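Local structure of conserved exported protein (Bacteroides fragilis, 3CLW) at residues 169-173 against 174-178; 115-119 against 120-124; 208-211 against 212-216; 45-48 against 49-53. The protein is of unestablished function but probably hydrolyses O-glycosidic bonds, as a family 30 glycoside hydrolase would. All coordinates share one frame; numbering follows the deposited sequence.

Contact 1 (169-173 against 174-178); sequences QHFRE and QGFHV
Phe171 O and Arg172 O receive the two backbone bonds of a Schellman motif that ends helix 157-173 and turns the chain toward strand 178-182, one of the parallel strands of the TIM-barrel domain. Phe176 N reaches back to Phe171 O at 2.9 Å, and Gly175 N to Arg172 O, also at 2.9 Å, with Gly175 at positive phi (91°). Gln174 N makes only weak bonds, to His170 O and Phe171 O.

Among apolar contacts, Phe176 CD1 meets the rim of the Phe171 ring near its plane, 4.1 Å from Phe171 CD2. Farther along, Val178 CG2 packs 4.0 Å from Phe171 CB. Both rings also touch Met114 of helix 108-119, which places this side of the turn in the protein interior.

A CH-pi contact joins Gln174 to His170. With chi1 at -54°, Gln174 CG stands beside its own backbone N and over one face of the His170 ring, 4.2 Å from its centroid and toward the rim; the bend at chi2 then turns the amide group, whose plane is clearly inclined to the ring. Phe104 stacks on the same imidazole.

The polar side-chain bond belongs to Arg172. Its chain turns at chi3 (68°) and runs past Phe176 O, a course that ends with NH1 over the Val178 peptide. Asn179 OD1 also accepts from NH1, and Thr225 OG1 also bonds Val178 O. Arg172 NH1 lies 2.7 Å from Val178 O, which is near the guanidinium plane although NH1 itself stands above the carbonyl plane.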
loop_
_atom_site.group_PDB
_atom_site.type_symbol
_atom_site.label_atom_id
_atom_site.label_comp_id
_atom_site.label_asym_id
_atom_site.label_seq_id
_atom_site.Cartn_x
_atom_site.Cartn_y
_atom_site.Cartn_z
ATOM N N GLN A 169 6.605 13.922 -15.289
ATOM C CA GLN A 169 6.077 14.790 -16.342
ATOM C C GLN A 169 6.015 14.067 -17.666
ATOM O O GLN A 169 5.044 14.229 -18.401
ATOM C CB GLN A 169 6.881 16.069 -16.504
ATOM C CG GLN A 169 6.230 17.079 -17.469
ATOM C CD GLN A 169 6.980 18.439 -17.489
ATOM O OE1 GLN A 169 8.164 18.529 -17.129
ATOM N NE2 GLN A 169 6.287 19.483 -17.898
ATOM N N HIS A 170 7.048 13.297 -17.978
ATOM C CA HIS A 170 7.042 12.437 -19.174
ATOM C C HIS A 170 5.792 11.573 -19.237
ATOM O O HIS A 170 5.103 11.543 -20.242
ATOM C CB HIS A 170 8.254 11.520 -19.236
ATOM C CG HIS A 170 8.148 10.496 -20.312
ATOM N ND1 HIS A 170 8.481 10.762 -21.626
ATOM C CD2 HIS A 170 7.711 9.210 -20.282
ATOM C CE1 HIS A 170 8.236 9.686 -22.359
ATOM N NE2 HIS A 170 7.795 8.726 -21.563
ATOM N N PHE A 171 5.503 10.876 -18.151
ATOM C CA PHE A 171 4.350 9.986 -18.139
ATOM C C PHE A 171 3.008 10.739 -18.104
ATOM O O PHE A 171 2.017 10.264 -18.693
ATOM C CB PHE A 171 4.512 8.904 -17.070
ATOM C CG PHE A 171 5.559 7.883 -17.445
ATOM C CD1 PHE A 171 6.867 8.006 -16.984
ATOM C CD2 PHE A 171 5.254 6.868 -18.350
ATOM C CE1 PHE A 171 7.867 7.107 -17.369
ATOM C CE2 PHE A 171 6.232 5.928 -18.751
ATOM C CZ PHE A 171 7.555 6.062 -18.248
ATOM N N ARG A 172 2.997 11.945 -17.508
ATOM C CA ARG A 172 1.795 12.799 -17.618
ATOM C C ARG A 172 1.505 13.177 -19.059
ATOM O O ARG A 172 0.333 13.164 -19.487
ATOM C CB ARG A 172 1.837 14.038 -16.684
ATOM C CG ARG A 172 1.892 13.651 -15.177
ATOM C CD ARG A 172 1.762 14.842 -14.230
ATOM N NE ARG A 172 0.433 15.385 -14.312
ATOM C CZ ARG A 172 -0.614 14.959 -13.601
ATOM N NH1 ARG A 172 -0.509 13.982 -12.703
ATOM N NH2 ARG A 172 -1.795 15.518 -13.790
ATOM N N GLU A 173 2.562 13.480 -19.802
ATOM C CA GLU A 173 2.449 13.883 -21.227
ATOM C C GLU A 173 2.069 12.708 -22.156
ATOM O O GLU A 173 1.673 12.911 -23.295
ATOM C CB GLU A 173 3.706 14.642 -21.685
ATOM C CG GLU A 173 3.855 16.031 -20.966
ATOM C CD GLU A 173 5.199 16.721 -21.219
ATOM O OE1 GLU A 173 6.131 16.082 -21.773
ATOM O OE2 GLU A 173 5.323 17.916 -20.859
ATOM N N GLN A 174 2.190 11.484 -21.622
ATOM C CA GLN A 174 1.652 10.280 -22.224
ATOM C C GLN A 174 0.249 9.902 -21.732
ATOM O O GLN A 174 -0.248 8.842 -22.070
ATOM C CB GLN A 174 2.577 9.113 -21.915
ATOM C CG GLN A 174 3.992 9.357 -22.303
ATOM C CD GLN A 174 4.296 8.826 -23.640
ATOM O OE1 GLN A 174 3.993 9.440 -24.668
ATOM N NE2 GLN A 174 4.898 7.639 -23.653
ATOM N N GLY A 175 -0.373 10.731 -20.912
ATOM C CA GLY A 175 -1.716 10.456 -20.464
ATOM C C GLY A 175 -1.838 9.662 -19.177
ATOM O O GLY A 175 -2.933 9.183 -18.854
ATOM N N PHE A 176 -0.745 9.523 -18.419
ATOM C CA PHE A 176 -0.831 8.830 -17.139
ATOM C C PHE A 176 -0.888 9.834 -15.952
ATOM O O PHE A 176 -0.049 10.726 -15.854
ATOM C CB PHE A 176 0.302 7.818 -16.972
ATOM C CG PHE A 176 0.343 6.740 -18.051
ATOM C CD1 PHE A 176 1.235 6.849 -19.131
ATOM C CD2 PHE A 176 -0.494 5.629 -17.984
ATOM C CE1 PHE A 176 1.307 5.851 -20.123
ATOM C CE2 PHE A 176 -0.425 4.620 -18.970
ATOM C CZ PHE A 176 0.462 4.749 -20.044
ATOM N N HIS A 177 -1.882 9.721 -15.071
ATOM C CA HIS A 177 -2.005 10.705 -13.954
ATOM C C HIS A 177 -1.095 10.271 -12.829
ATOM O O HIS A 177 -1.506 9.577 -11.931
ATOM C CB HIS A 177 -3.439 10.885 -13.456
ATOM C CG HIS A 177 -4.396 11.287 -14.534
ATOM N ND1 HIS A 177 -5.741 10.991 -14.487
ATOM C CD2 HIS A 177 -4.194 11.928 -15.711
ATOM C CE1 HIS A 177 -6.332 11.451 -15.575
ATOM N NE2 HIS A 177 -5.416 12.027 -16.332
ATOM N N VAL A 178 0.171 10.627 -12.947
ATOM C CA VAL A 178 1.129 10.414 -11.889
ATOM C C VAL A 178 0.887 11.541 -10.901
ATOM O O VAL A 178 1.310 12.681 -11.120
ATOM C CB VAL A 178 2.553 10.501 -12.431
ATOM C CG1 VAL A 178 3.576 10.283 -11.286
ATOM C CG2 VAL A 178 2.715 9.512 -13.603
#

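Contact 2 (115-119 against 120-124); sequences KAARE and RGMNN
The guanidinium of Arg120 has Ala116 O at its edge: the oxygen lies near the guanidinium plane, 2.9 Å from NH1, and the N-H points at it with an angle of 156°. Glu119 OE2 comes obliquely and well out of that plane. At 3.8 Å from Arg120 NH1 it forms a long salt bridge in which no N-H is directed at the oxygen. The other flat pair is nearly perpendicular, the Asn123 amide standing at 87° to the Arg118 guanidinium, but the touch is made by the aliphatic chain, with Asn123 ND2 3.4 Å from Arg118 CD.

The backbone closes a Schellman motif at the end of helix 108-119. Met122 N bonds Ala117 O at 3.0 Å and Gly121 N bonds Arg118 O at 2.8 Å; Gly121, with phi 86°, is its C-prime residue. Met122 bends at chi2 and chi3, which folds CE back to 4.0 Å from Ala117 CB.

Second partners fix the polar ends. Arg120 NE and NH2 form salt bridges with Asp47 and Glu43, while Arg118 NH1 bonds Gln174 O and Asn123 OD1 accepts from His177 N. With three carboxylates around one guanidinium and a last-turn carbonyl at its edge, Arg120 probably remains charged and offsets part of the negative end of the helix dipole.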
loop_
_atom_site.group_PDB
_atom_site.type_symbol
_atom_site.label_atom_id
_atom_site.label_comp_id
_atom_site.label_asym_id
_atom_site.label_seq_id
_atom_site.Cartn_x
_atom_site.Cartn_y
_atom_site.Cartn_z
ATOM N N LYS A 115 -0.156 0.897 -18.706
ATOM C CA LYS A 115 -1.101 0.895 -19.809
ATOM C C LYS A 115 -2.301 -0.029 -19.556
ATOM O O LYS A 115 -3.418 0.332 -19.846
ATOM C CB LYS A 115 -0.420 0.598 -21.160
ATOM N N ALA A 116 -2.056 -1.188 -18.963
ATOM C CA ALA A 116 -3.110 -2.166 -18.656
ATOM C C ALA A 116 -4.070 -1.664 -17.588
ATOM O O ALA A 116 -5.275 -1.917 -17.666
ATOM C CB ALA A 116 -2.502 -3.477 -18.216
ATOM N N ALA A 117 -3.523 -1.015 -16.569
ATOM C CA ALA A 117 -4.313 -0.349 -15.532
ATOM C C ALA A 117 -5.224 0.720 -16.132
ATOM O O ALA A 117 -6.431 0.716 -15.889
ATOM C CB ALA A 117 -3.386 0.274 -14.468
ATOM N N ARG A 118 -4.650 1.636 -16.916
ATOM C CA ARG A 118 -5.437 2.737 -17.488
ATOM C C ARG A 118 -6.570 2.166 -18.351
ATOM O O ARG A 118 -7.712 2.599 -18.250
ATOM C CB ARG A 118 -4.545 3.691 -18.286
ATOM C CG ARG A 118 -5.287 4.918 -18.860
ATOM C CD ARG A 118 -4.327 5.882 -19.568
ATOM N NE ARG A 118 -3.558 5.210 -20.616
ATOM C CZ ARG A 118 -2.577 5.784 -21.307
ATOM N NH1 ARG A 118 -2.226 7.037 -21.041
ATOM N NH2 ARG A 118 -1.924 5.094 -22.245
ATOM N N GLU A 119 -6.238 1.150 -19.153
ATOM C CA GLU A 119 -7.196 0.435 -20.016
ATOM C C GLU A 119 -8.395 -0.085 -19.243
ATOM O O GLU A 119 -9.503 -0.166 -19.783
ATOM C CB GLU A 119 -6.483 -0.750 -20.667
ATOM C CG GLU A 119 -6.785 -0.946 -22.111
ATOM C CD GLU A 119 -6.017 -2.138 -22.689
ATOM O OE1 GLU A 119 -4.882 -1.936 -23.223
ATOM O OE2 GLU A 119 -6.546 -3.280 -22.582
ATOM N N ARG A 120 -8.159 -0.453 -17.981
ATOM C CA ARG A 120 -9.198 -0.941 -17.099
ATOM C C ARG A 120 -9.798 0.150 -16.203
ATOM O O ARG A 120 -10.504 -0.146 -15.226
ATOM C CB ARG A 120 -8.656 -2.106 -16.286
ATOM C CG ARG A 120 -8.458 -3.339 -17.148
ATOM C CD ARG A 120 -7.366 -4.212 -16.629
ATOM N NE ARG A 120 -7.219 -5.416 -17.438
ATOM C CZ ARG A 120 -6.536 -5.490 -18.575
ATOM N NH1 ARG A 120 -5.918 -4.409 -19.046
ATOM N NH2 ARG A 120 -6.462 -6.662 -19.230
ATOM N N GLY A 121 -9.533 1.410 -16.548
ATOM C CA GLY A 121 -10.214 2.532 -15.887
ATOM C C GLY A 121 -9.538 2.995 -14.596
ATOM O O GLY A 121 -10.149 3.692 -13.797
ATOM N N MET A 122 -8.275 2.616 -14.404
ATOM C CA MET A 122 -7.527 3.024 -13.226
ATOM C C MET A 122 -6.362 3.888 -13.731
ATOM O O MET A 122 -5.389 3.368 -14.299
ATOM C CB MET A 122 -7.022 1.788 -12.458
ATOM C CG MET A 122 -6.591 2.013 -10.999
ATOM S SD MET A 122 -5.376 3.283 -10.581
ATOM C CE MET A 122 -3.927 2.533 -11.224
ATOM N N ASN A 123 -6.476 5.204 -13.544
ATOM C CA ASN A 123 -5.428 6.111 -13.993
ATOM C C ASN A 123 -5.010 7.020 -12.821
ATOM O O ASN A 123 -5.328 8.221 -12.769
ATOM C CB ASN A 123 -5.880 6.876 -15.255
ATOM C CG ASN A 123 -4.724 7.551 -15.983
ATOM O OD1 ASN A 123 -3.577 7.523 -15.517
ATOM N ND2 ASN A 123 -5.021 8.177 -17.134
ATOM N N ASN A 124 -4.325 6.411 -11.858
ATOM C CA ASN A 124 -3.897 7.082 -10.661
ATOM C C ASN A 124 -2.625 6.420 -10.213
ATOM O O ASN A 124 -2.650 5.305 -9.685
ATOM C CB ASN A 124 -4.993 7.057 -9.567
ATOM C CG ASN A 124 -4.523 7.667 -8.245
ATOM O OD1 ASN A 124 -3.662 8.550 -8.221
ATOM N ND2 ASN A 124 -5.097 7.202 -7.137
#

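Contact 3 (208-211 against 212-216); sequences YRMV and EELDK
Tyr208 and Glu212 both place CG opposite the backbone N (chi1 176° and 173°), which lets the two side chains leave the helix on the same flank and meet one turn apart. Glu212 OE1 comes to 3.9 Å from Tyr208 CE2, approaching the ring obliquely, and the carboxylate plane is steeply inclined to the ring. This is van der Waals contact; the phenol OH instead bonds Lys266 NZ, and Phe267 meets the ring edge-to-face.

Met210 follows another course. Bends at chi2 and chi3 curl its chain forward, bringing CE to 4.1 Å from Leu214 CD1 although the CB of Met210 starts out away from the following turn. Both residues are buried: Met210 touches Phe157 and Phe160 of helix 157-173, and Leu214 touches Ile227 of strand 226-232.

Charged groups are spaced rather than bonded along the remaining flank. Arg209 NH2 and Glu213 OE2 are 4.8 Å apart, which permits attraction between opposite charges but no direct bond; Arg209 NH1 finds its partner in Asn154 O, and its guanidinium makes a cation-pi contact with Phe157. The CG of Glu213 rests 3.3 Å from Arg209 O.

Four successive i to i+4 bonds supply the backbone evidence. Glu213 N to Arg209 O, at 2.8 Å and 169°, is the straightest, and Asp215 N to Val211 O is equally short. Regular bonding, with apolar Met210, Val211 and Leu214 turned to protein and the acidic residues partly exposed, identifies an amphipathic alpha-helix on the outside of a TIM barrel, packed against strand 226-232 and helix 157-173.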
loop_
_atom_site.group_PDB
_atom_site.type_symbol
_atom_site.label_atom_id
_atom_site.label_comp_id
_atom_site.label_asym_id
_atom_site.label_seq_id
_atom_site.Cartn_x
_atom_site.Cartn_y
_atom_site.Cartn_z
ATOM N N TYR A 208 13.908 16.459 4.521
ATOM C CA TYR A 208 13.482 17.843 4.393
ATOM C C TYR A 208 14.024 18.456 3.104
ATOM O O TYR A 208 13.294 19.143 2.382
ATOM C CB TYR A 208 13.876 18.662 5.657
ATOM C CG TYR A 208 13.560 20.136 5.555
ATOM C CD1 TYR A 208 12.435 20.669 6.151
ATOM C CD2 TYR A 208 14.395 20.996 4.824
ATOM C CE1 TYR A 208 12.147 22.039 6.045
ATOM C CE2 TYR A 208 14.121 22.363 4.700
ATOM C CZ TYR A 208 13.005 22.875 5.311
ATOM O OH TYR A 208 12.746 24.229 5.191
ATOM N N ARG A 209 15.285 18.195 2.802
ATOM C CA ARG A 209 15.880 18.708 1.576
ATOM C C ARG A 209 15.217 18.139 0.338
ATOM O O ARG A 209 14.971 18.876 -0.603
ATOM C CB ARG A 209 17.397 18.457 1.495
ATOM C CG ARG A 209 18.243 19.396 2.309
ATOM C CD ARG A 209 19.723 19.324 1.901
ATOM N NE ARG A 209 20.036 20.048 0.652
ATOM C CZ ARG A 209 21.201 19.944 0.002
ATOM N NH1 ARG A 209 22.170 19.140 0.443
ATOM N NH2 ARG A 209 21.405 20.646 -1.094
ATOM N N MET A 210 14.937 16.828 0.336
ATOM C CA MET A 210 14.279 16.212 -0.786
ATOM C C MET A 210 12.909 16.857 -0.981
ATOM O O MET A 210 12.537 17.213 -2.093
ATOM C CB MET A 210 14.215 14.685 -0.634
ATOM C CG MET A 210 15.514 13.923 -1.131
ATOM S SD MET A 210 16.221 14.520 -2.707
ATOM C CE MET A 210 14.737 14.374 -3.740
ATOM N N VAL A 211 12.175 17.071 0.104
ATOM C CA VAL A 211 10.889 17.755 -0.015
ATOM C C VAL A 211 11.062 19.164 -0.604
ATOM O O VAL A 211 10.376 19.544 -1.536
ATOM C CB VAL A 211 10.116 17.790 1.316
ATOM C CG1 VAL A 211 8.847 18.623 1.169
ATOM C CG2 VAL A 211 9.762 16.380 1.742
ATOM N N GLU A 212 12.026 19.902 -0.077
ATOM C CA GLU A 212 12.285 21.253 -0.503
ATOM C C GLU A 212 12.623 21.287 -1.993
ATOM O O GLU A 212 12.039 22.075 -2.750
ATOM C CB GLU A 212 13.421 21.830 0.353
ATOM C CG GLU A 212 13.950 23.192 -0.044
ATOM C CD GLU A 212 14.961 23.722 1.016
ATOM O OE1 GLU A 212 15.975 23.024 1.340
ATOM O OE2 GLU A 212 14.699 24.820 1.555
ATOM N N GLU A 213 13.544 20.425 -2.422
ATOM C CA GLU A 213 13.940 20.406 -3.831
ATOM C C GLU A 213 12.827 19.908 -4.780
ATOM O O GLU A 213 12.633 20.457 -5.889
ATOM C CB GLU A 213 15.233 19.604 -4.017
ATOM C CG GLU A 213 16.444 20.188 -3.295
ATOM C CD GLU A 213 16.781 21.634 -3.690
ATOM O OE1 GLU A 213 16.537 22.066 -4.837
ATOM O OE2 GLU A 213 17.326 22.355 -2.830
ATOM N N LEU A 214 12.102 18.872 -4.357
ATOM C CA LEU A 214 10.954 18.384 -5.158
ATOM C C LEU A 214 9.903 19.475 -5.283
ATOM O O LEU A 214 9.385 19.718 -6.349
ATOM C CB LEU A 214 10.338 17.134 -4.536
ATOM C CG LEU A 214 11.007 15.833 -4.970
ATOM C CD1 LEU A 214 10.652 14.763 -3.964
ATOM C CD2 LEU A 214 10.555 15.457 -6.412
ATOM N N ASP A 215 9.606 20.142 -4.177
ATOM C CA ASP A 215 8.659 21.257 -4.177
ATOM C C ASP A 215 9.017 22.277 -5.250
ATOM O O ASP A 215 8.186 22.646 -6.050
ATOM C CB ASP A 215 8.605 21.903 -2.801
ATOM C CG ASP A 215 7.606 23.041 -2.733
ATOM O OD1 ASP A 215 6.382 22.772 -2.686
ATOM O OD2 ASP A 215 8.060 24.211 -2.711
ATOM N N LYS A 216 10.266 22.708 -5.274
ATOM C CA LYS A 216 10.751 23.670 -6.250
ATOM C C LYS A 216 10.665 23.134 -7.691
ATOM O O LYS A 216 10.210 23.823 -8.609
ATOM C CB LYS A 216 12.193 24.026 -5.885
ATOM C CG LYS A 216 12.891 25.017 -6.800
ATOM C CD LYS A 216 14.346 25.128 -6.320
ATOM C CE LYS A 216 15.141 26.236 -7.016
ATOM N NZ LYS A 216 16.194 26.797 -6.062
#

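Contact 4 (45-48 against 49-53); sequences IADL and LFKRE
Asp47 O is gripped by Lys51 N at 3.2 Å and by a water that donates to it at 2.9 Å, at the C-terminal end of helix 39-50 in the TIM-barrel domain. The same water lies 2.6 Å from Lys51 O, so it can bridge the last helical turn and the first residue to leave helical geometry. More acceptors surround this water than it has protons, so its bonds need not all be made at once.

The preceding backbone bonds are less straight. Leu49 N reaches Ile45 O with an angle of 136°, and Phe50 N reaches Ala46 O at 141°; Leu49 N also makes a weak bond to Ala46 O.

Packing follows the buried side of the turn. Ile45 and Leu49 run side by side, bringing Ile45 CG2 within 3.8 Å of Leu49 CD1, and both touch Phe113 of helix 108-119. Leu49 CB lies over the centre of one face of the Phe50 ring, while Trp68 meets that ring edge-to-face.

A chi1 of -169° swings the extended Lys51 chain clear of its own amide N and alongside Asp47. The Asp47 carboxylate has its salt bridge with Arg120. Toward Lys51 the attraction is looser: Asp47 OD1 is 3.6 Å from Lys51 CD but 4.3 Å from the charged NZ.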
loop_
_atom_site.group_PDB
_atom_site.type_symbol
_atom_site.label_atom_id
_atom_site.label_comp_id
_atom_site.label_asym_id
_atom_site.label_seq_id
_atom_site.Cartn_x
_atom_site.Cartn_y
_atom_site.Cartn_z
ATOM N N ILE A 45 -3.732 -11.126 -14.854
ATOM C CA ILE A 45 -3.167 -10.431 -13.668
ATOM C C ILE A 45 -3.737 -9.002 -13.613
ATOM O O ILE A 45 -4.321 -8.614 -12.617
ATOM C CB ILE A 45 -1.619 -10.437 -13.690
ATOM C CG1 ILE A 45 -1.088 -11.862 -13.480
ATOM C CG2 ILE A 45 -1.025 -9.465 -12.642
ATOM C CD1 ILE A 45 0.424 -12.027 -13.735
ATOM N N ALA A 46 -3.632 -8.270 -14.717
ATOM C CA ALA A 46 -4.188 -6.921 -14.796
ATOM C C ALA A 46 -5.687 -6.830 -14.422
ATOM O O ALA A 46 -6.108 -5.881 -13.731
ATOM C CB ALA A 46 -3.944 -6.328 -16.169
ATOM N N ASP A 47 -6.482 -7.808 -14.868
ATOM C CA ASP A 47 -7.865 -7.880 -14.447
ATOM C C ASP A 47 -8.004 -8.071 -12.915
ATOM O O ASP A 47 -8.798 -7.378 -12.297
ATOM C CB ASP A 47 -8.658 -8.976 -15.199
ATOM C CG ASP A 47 -8.822 -8.696 -16.709
ATOM O OD1 ASP A 47 -8.651 -7.537 -17.200
ATOM O OD2 ASP A 47 -9.135 -9.678 -17.418
ATOM N N LEU A 48 -7.266 -9.015 -12.325
ATOM C CA LEU A 48 -7.332 -9.271 -10.856
ATOM C C LEU A 48 -6.970 -8.029 -10.037
ATOM O O LEU A 48 -7.483 -7.836 -8.944
ATOM C CB LEU A 48 -6.429 -10.449 -10.430
ATOM C CG LEU A 48 -6.879 -11.873 -10.882
ATOM C CD1 LEU A 48 -5.703 -12.854 -10.942
ATOM C CD2 LEU A 48 -8.005 -12.418 -10.022
ATOM N N LEU A 49 -6.128 -7.172 -10.617
ATOM C CA LEU A 49 -5.590 -5.996 -9.912
ATOM C C LEU A 49 -6.497 -4.776 -10.026
ATOM O O LEU A 49 -6.739 -4.113 -9.038
ATOM C CB LEU A 49 -4.208 -5.664 -10.463
ATOM C CG LEU A 49 -3.082 -6.661 -10.236
ATOM C CD1 LEU A 49 -1.734 -6.182 -10.782
ATOM C CD2 LEU A 49 -2.948 -6.928 -8.781
ATOM N N PHE A 50 -7.020 -4.520 -11.234
ATOM C CA PHE A 50 -7.551 -3.201 -11.602
ATOM C C PHE A 50 -9.013 -3.139 -12.028
ATOM O O PHE A 50 -9.630 -2.077 -11.907
ATOM C CB PHE A 50 -6.711 -2.590 -12.730
ATOM C CG PHE A 50 -5.258 -2.530 -12.421
ATOM C CD1 PHE A 50 -4.802 -1.874 -11.252
ATOM C CD2 PHE A 50 -4.329 -3.126 -13.279
ATOM C CE1 PHE A 50 -3.447 -1.829 -10.944
ATOM C CE2 PHE A 50 -2.960 -3.076 -12.995
ATOM C CZ PHE A 50 -2.516 -2.417 -11.816
ATOM N N LYS A 51 -9.550 -4.249 -12.534
ATOM C CA LYS A 51 -10.802 -4.194 -13.280
ATOM C C LYS A 51 -11.981 -4.263 -12.320
ATOM O O LYS A 51 -12.141 -5.228 -11.597
ATOM C CB LYS A 51 -10.859 -5.318 -14.336
ATOM C CG LYS A 51 -11.999 -5.188 -15.340
ATOM C CD LYS A 51 -11.875 -6.248 -16.411
ATOM C CE LYS A 51 -12.926 -6.112 -17.495
ATOM N NZ LYS A 51 -12.706 -7.167 -18.543
ATOM N N ARG A 52 -12.775 -3.204 -12.283
ATOM C CA ARG A 52 -13.908 -3.163 -11.366
ATOM C C ARG A 52 -15.183 -3.674 -12.078
ATOM O O ARG A 52 -16.008 -2.893 -12.537
ATOM C CB ARG A 52 -14.091 -1.741 -10.787
ATOM C CG ARG A 52 -14.672 -1.689 -9.367
ATOM C CD ARG A 52 -16.166 -1.868 -9.360
ATOM N NE ARG A 52 -16.701 -1.940 -8.002
ATOM C CZ ARG A 52 -17.996 -2.009 -7.718
ATOM N NH1 ARG A 52 -18.886 -2.036 -8.695
ATOM N NH2 ARG A 52 -18.395 -2.119 -6.465
ATOM N N GLU A 53 -15.312 -4.996 -12.162
ATOM C CA GLU A 53 -16.449 -5.653 -12.826
ATOM C C GLU A 53 -16.823 -6.911 -12.079
ATOM O O GLU A 53 -16.031 -7.466 -11.297
ATOM C CB GLU A 53 -16.114 -6.059 -14.269
ATOM C CG GLU A 53 -15.563 -4.940 -15.125
ATOM C CD GLU A 53 -16.429 -4.600 -16.318
ATOM O OE1 GLU A 53 -17.136 -3.556 -16.277
ATOM O OE2 GLU A 53 -16.392 -5.371 -17.304
HETATM O O HOH W 1 -10.303 -6.250 -10.126
#

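Overall arrangement
From the N terminus the contacts come in the order 4, 2, 1, 3, in series, with none nested in or crossing another. Contact 4 ends helix 39-50; contacts 2 and 1 turn helices 108-119 and 157-173 into the neighbouring parallel strands 125-128 and 178-182; contact 3 lies within helix 204-221. Contact 2 links its neighbours: the Arg120-Asp47 salt bridge (NE to OD1 2.6 Å) ties the end of helix 108-119 to helix 39-50, and Asn123 OD1 lies 2.8 Å from His177 N of contact 1, a probable hydrogen bond. Contact 3 stands apart, its centre about 21 Å from that of contact 1, yet its helix packs on helix 157-173, continuing the barrel's outer layer.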